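Local coordinates for conserved hypothetical protein (Staphylococcus aureus subsp. aureus, PDB 1TSJ) that is of unknown function but probably adopts a glyoxalase-type fold, as in 3-demethylubiquinone-9 3-methyltransferase-like proteins, at residues S52-T55 / V60-A63; I84-L89 / F123-P128. One frame throughout, in Å; residues are numbered along the deposited sequence.

Contact 1 of 2, residues S52-T55 / V60-A63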
loop_
_atom_site.group_PDB
_atom_site.type_symbol
_atom_site.label_atom_id
_atom_site.label_comp_id
_atom_site.label_asym_id
_atom_site.label_seq_id
_atom_site.Cartn_x
_atom_site.Cartn_y
_atom_site.Cartn_z
ATOM N N SER A 52 5.083 -0.443 -7.029
ATOM C CA SER A 52 6.519 -0.265 -6.688
ATOM C C SER A 52 6.736 -0.626 -5.236
ATOM O O SER A 52 5.992 -0.288 -4.394
ATOM C CB SER A 52 7.004 1.211 -6.903
ATOM O OG SER A 52 8.438 1.306 -7.128
ATOM N N ILE A 53 7.834 -1.294 -4.983
ATOM C CA ILE A 53 8.331 -1.513 -3.673
ATOM C C ILE A 53 9.779 -1.048 -3.680
ATOM O O ILE A 53 10.593 -1.540 -4.440
ATOM C CB ILE A 53 8.290 -2.973 -3.348
ATOM C CG1 ILE A 53 6.871 -3.441 -3.298
ATOM C CG2 ILE A 53 8.945 -3.248 -2.049
ATOM C CD1 ILE A 53 6.804 -4.848 -3.083
ATOM N N PHE A 54 10.096 -0.137 -2.786
ATOM C CA PHE A 54 11.408 0.404 -2.718
ATOM C C PHE A 54 11.857 0.475 -1.274
ATOM O O PHE A 54 11.095 0.351 -0.346
ATOM C CB PHE A 54 11.416 1.716 -3.497
ATOM C CG PHE A 54 10.463 2.772 -3.009
ATOM C CD1 PHE A 54 9.167 2.772 -3.316
ATOM C CD2 PHE A 54 10.904 3.826 -2.215
ATOM C CE1 PHE A 54 8.309 3.830 -2.747
ATOM C CE2 PHE A 54 10.112 4.778 -1.764
ATOM C CZ PHE A 54 8.844 4.800 -2.008
ATOM N N THR A 55 13.120 0.665 -1.108
ATOM C CA THR A 55 13.782 0.868 0.183
ATOM C C THR A 55 14.248 2.316 0.374
ATOM O O THR A 55 14.538 2.985 -0.589
ATOM C CB THR A 55 14.977 -0.063 0.149
ATOM O OG1 THR A 55 14.481 -1.405 0.248
ATOM C CG2 THR A 55 15.677 -0.024 1.335
ATOM N N VAL A 60 11.239 -0.526 3.904
ATOM C CA VAL A 60 10.236 -0.778 2.805
ATOM C C VAL A 60 9.025 0.121 2.704
ATOM O O VAL A 60 8.247 0.262 3.651
ATOM C CB VAL A 60 9.780 -2.206 2.851
ATOM C CG1 VAL A 60 8.916 -2.474 1.724
ATOM C CG2 VAL A 60 10.990 -3.078 2.702
ATOM N N PHE A 61 8.945 0.753 1.540
ATOM C CA PHE A 61 7.907 1.610 1.185
ATOM C C PHE A 61 7.242 1.061 -0.065
ATOM O O PHE A 61 7.722 0.167 -0.704
ATOM C CB PHE A 61 8.531 2.992 0.912
ATOM C CG PHE A 61 9.007 3.698 2.166
ATOM C CD1 PHE A 61 10.230 3.407 2.708
ATOM C CD2 PHE A 61 8.213 4.613 2.816
ATOM C CE1 PHE A 61 10.671 3.980 3.939
ATOM C CE2 PHE A 61 8.646 5.232 4.083
ATOM C CZ PHE A 61 9.879 4.888 4.607
HETATM N N MSE A 62 6.118 1.590 -0.421
HETATM C CA MSE A 62 5.493 1.270 -1.653
HETATM C C MSE A 62 4.963 2.542 -2.245
HETATM O O MSE A 62 4.582 3.455 -1.545
HETATM C CB MSE A 62 4.287 0.406 -1.417
HETATM C CG MSE A 62 4.614 -0.938 -0.924
HETATM SE SE MSE A 62 2.874 -1.918 -0.497
HETATM C CE MSE A 62 3.714 -3.690 0.443
ATOM N N ALA A 63 4.914 2.600 -3.573
ATOM C CA ALA A 63 4.291 3.734 -4.236
ATOM C C ALA A 63 3.478 3.204 -5.458
ATOM O O ALA A 63 3.804 2.139 -5.982
ATOM C CB ALA A 63 5.336 4.740 -4.618
#
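Phe54 lays its ring over CB of Phe61, which sits 3.7 Å from the ring centroid and 21° off the normal, a CH-pi contact. With CG between its own backbone N and carbonyl carbon (chi1 59°), this torsion carries the ring of Phe54 across the partner strand; the two rings, although near parallel, are slid apart and barely overlap. Ala63, with a methyl as its whole side chain, packs against the ring, its CB 3.6 Å from Phe54 CE1. The backbone beneath is antiparallel: Phe61 N gives a nearly straight bond to Phe54 O at 2.9 Å, and Phe54 N returns one to Phe61 O at 3.2 Å. Ala63 N donates to Ser52 O, while the reverse bond from Ser52 N is weak. On the other face, Ile53 CG2 meets Val60 CG1 at 3.9 Å and Ile53 CG1 lies alongside CG of selenomethionine Met62, so that beta-branched Ile53 and Val60, well suited to strands, pack with the unbranched Met62. Ser52 OG turns instead to the backbone carbonyl of Thr34. These strands form a beta hairpin, flanked by strand 31-37 beside 49-56 and strand 6-11 beside 59-64, while Val20 of helix 16-26 touches Ser52, Phe54 and Ala63.

Contact 2 of 2, residues I84-L89 / F123-P128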
loop_
_atom_site.group_PDB
_atom_site.type_symbol
_atom_site.label_atom_id
_atom_site.label_comp_id
_atom_site.label_asym_id
_atom_site.label_seq_id
_atom_site.Cartn_x
_atom_site.Cartn_y
_atom_site.Cartn_z
ATOM N N ILE A 84 -9.547 -13.679 9.948
ATOM C CA ILE A 84 -9.891 -13.147 11.265
ATOM C C ILE A 84 -9.270 -11.761 11.693
ATOM O O ILE A 84 -10.032 -10.910 12.260
ATOM C CB ILE A 84 -9.518 -14.215 12.317
ATOM C CG1 ILE A 84 -10.007 -15.640 11.977
ATOM C CG2 ILE A 84 -10.232 -13.904 13.622
ATOM C CD1 ILE A 84 -9.234 -16.609 10.802
ATOM N N GLU A 85 -7.917 -11.582 11.503
ATOM C CA GLU A 85 -7.168 -10.286 11.429
ATOM C C GLU A 85 -7.928 -9.322 10.539
ATOM O O GLU A 85 -8.271 -8.257 10.942
HETATM N N MSE A 86 -8.206 -9.672 9.309
HETATM C CA MSE A 86 -9.143 -8.832 8.502
HETATM C C MSE A 86 -10.418 -8.363 9.097
HETATM O O MSE A 86 -10.773 -7.180 8.941
HETATM C CB MSE A 86 -9.617 -9.499 7.207
HETATM C CG MSE A 86 -8.656 -9.321 6.072
HETATM SE SE MSE A 86 -9.047 -7.656 5.077
HETATM C CE MSE A 86 -9.624 -6.591 6.284
ATOM N N GLU A 87 -11.154 -9.295 9.680
ATOM C CA GLU A 87 -12.406 -8.964 10.333
ATOM C C GLU A 87 -12.271 -7.924 11.386
ATOM O O GLU A 87 -12.884 -6.846 11.335
ATOM C CB GLU A 87 -12.999 -10.227 10.982
ATOM C CG GLU A 87 -14.065 -10.975 10.122
ATOM C CD GLU A 87 -15.247 -10.051 9.691
ATOM O OE1 GLU A 87 -15.208 -9.346 8.538
ATOM O OE2 GLU A 87 -16.226 -10.100 10.559
ATOM N N ARG A 88 -11.445 -8.272 12.353
ATOM C CA ARG A 88 -11.069 -7.351 13.412
ATOM C C ARG A 88 -10.599 -5.926 13.024
ATOM O O ARG A 88 -11.085 -4.908 13.558
ATOM C CB ARG A 88 -9.918 -8.044 14.190
ATOM C CG ARG A 88 -10.242 -9.528 14.693
ATOM C CD ARG A 88 -9.415 -9.860 16.096
ATOM N NE ARG A 88 -9.713 -11.191 16.807
ATOM C CZ ARG A 88 -8.875 -12.312 16.871
ATOM N NH1 ARG A 88 -7.631 -12.346 16.245
ATOM N NH2 ARG A 88 -9.309 -13.430 17.535
ATOM N N LEU A 89 -9.607 -5.825 12.137
ATOM C CA LEU A 89 -9.077 -4.521 11.796
ATOM C C LEU A 89 -10.131 -3.779 10.971
ATOM O O LEU A 89 -10.377 -2.540 11.184
ATOM C CB LEU A 89 -7.766 -4.623 11.013
ATOM C CG LEU A 89 -6.393 -4.566 11.583
ATOM C CD1 LEU A 89 -6.429 -5.427 12.626
ATOM C CD2 LEU A 89 -5.411 -5.165 10.587
ATOM N N PHE A 123 -6.156 3.160 5.701
ATOM C CA PHE A 123 -5.617 1.817 5.877
ATOM C C PHE A 123 -6.008 0.942 4.745
ATOM O O PHE A 123 -7.174 0.828 4.449
ATOM C CB PHE A 123 -6.212 1.215 7.107
ATOM C CG PHE A 123 -5.714 1.870 8.350
ATOM C CD1 PHE A 123 -6.353 3.020 8.841
ATOM C CD2 PHE A 123 -4.524 1.389 8.986
ATOM C CE1 PHE A 123 -5.786 3.676 9.919
ATOM C CE2 PHE A 123 -4.049 1.983 10.017
ATOM C CZ PHE A 123 -4.649 3.157 10.485
ATOM N N GLN A 124 -5.027 0.317 4.120
ATOM C CA GLN A 124 -5.273 -0.805 3.171
ATOM C C GLN A 124 -4.995 -2.067 3.883
ATOM O O GLN A 124 -3.897 -2.185 4.483
ATOM C CB GLN A 124 -4.417 -0.784 1.894
ATOM C CG GLN A 124 -4.720 0.507 1.204
ATOM C CD GLN A 124 -3.966 0.681 -0.126
ATOM O OE1 GLN A 124 -4.121 -0.163 -1.049
ATOM N NE2 GLN A 124 -3.109 1.754 -0.217
ATOM N N LEU A 125 -6.012 -2.973 3.788
ATOM C CA LEU A 125 -5.965 -4.305 4.365
ATOM C C LEU A 125 -5.872 -5.373 3.331
ATOM O O LEU A 125 -6.788 -5.523 2.551
ATOM C CB LEU A 125 -7.168 -4.546 5.290
ATOM C CG LEU A 125 -7.624 -3.301 6.110
ATOM C CD1 LEU A 125 -8.858 -3.613 6.915
ATOM C CD2 LEU A 125 -6.624 -2.792 7.077
ATOM N N ALA A 126 -4.782 -6.105 3.319
ATOM C CA ALA A 126 -4.546 -6.939 2.201
ATOM C C ALA A 126 -4.307 -8.377 2.683
ATOM O O ALA A 126 -3.342 -8.629 3.425
ATOM C CB ALA A 126 -3.354 -6.426 1.384
ATOM N N LEU A 127 -5.153 -9.339 2.288
ATOM C CA LEU A 127 -4.906 -10.721 2.663
ATOM C C LEU A 127 -4.264 -11.453 1.531
ATOM O O LEU A 127 -4.894 -11.675 0.542
ATOM C CB LEU A 127 -6.182 -11.343 2.925
ATOM C CG LEU A 127 -6.068 -12.522 3.849
ATOM C CD1 LEU A 127 -7.503 -12.702 4.345
ATOM C CD2 LEU A 127 -5.592 -13.771 3.192
ATOM N N PRO A 128 -3.007 -11.811 1.626
ATOM C CA PRO A 128 -2.319 -12.496 0.466
ATOM C C PRO A 128 -2.895 -13.902 -0.004
ATOM O O PRO A 128 -3.165 -14.111 -1.238
ATOM C CB PRO A 128 -0.859 -12.622 0.918
ATOM C CG PRO A 128 -0.734 -11.711 2.158
ATOM C CD PRO A 128 -2.120 -11.653 2.798
#
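Met86, a selenomethionine, and Leu125 make the main apolar contact between helix 84-89 and strand 123-127. The selenium reaches the base of the leucine side chain, SE to Leu125 CB being 3.6 Å. Met86 can do this because its chain is bent at chi2 (-89°), which brings SE against Leu125; a flexible, unbranched chain suits such a place, though the position of its terminal methyl is doubtful. Farther back along the same side chain, Met86 CG meets CD1 of Leu127 at 4.0 Å. The CB atoms of Leu125 and Leu127 point toward the helix, as alternate residues of a strand do, whereas that of Ala126 between them points away. Leu89, almost one turn after Met86, lies at the margin, near Leu125. This is apolar packing of a helix on one face of a beta sheet, Leu125 and Leu127 supplying the sheet's side.

Hydrogen bonding plays no part across the interface: the helix bonds along its own backbone, Leu89 N donating to Glu85 O at 3.0 Å, while the strand bonds to its sheet neighbours, Leu125 to Ala113. Helix and strand run nearly antiparallel (163°), their axes 9.2 Å apart, a separation spanned mainly by apolar side chains. Strand 122-127 lies between strand 76-79, parallel to it, and the antiparallel strand 109-116; Val80 touches Met86, Leu89 and Leu125, and Phe90 and Leu93 of the helix also pack on Leu125.

From the N terminus, the chain passes through strand 6-11, helix 16-26 and strand 31-37 before contact 1 closes a short hairpin loop between strands 49-56 and 59-64. It then continues through strand 76-79 into helix 83-94, where contact 2 opens; that long loop closes only at strand 122-127, after the intervening strands 98-102, 104-106 and 109-116. The contacts therefore follow in series, neither enclosing nor crossing the other. Their centres lie 20 Å apart on opposite sides of the chain's centre, yet both reach the same mixed sheet: contact 1 joins two neighbouring strands, and contact 2 fastens a helix to the sheet, consistent with a glyoxalase-type fold.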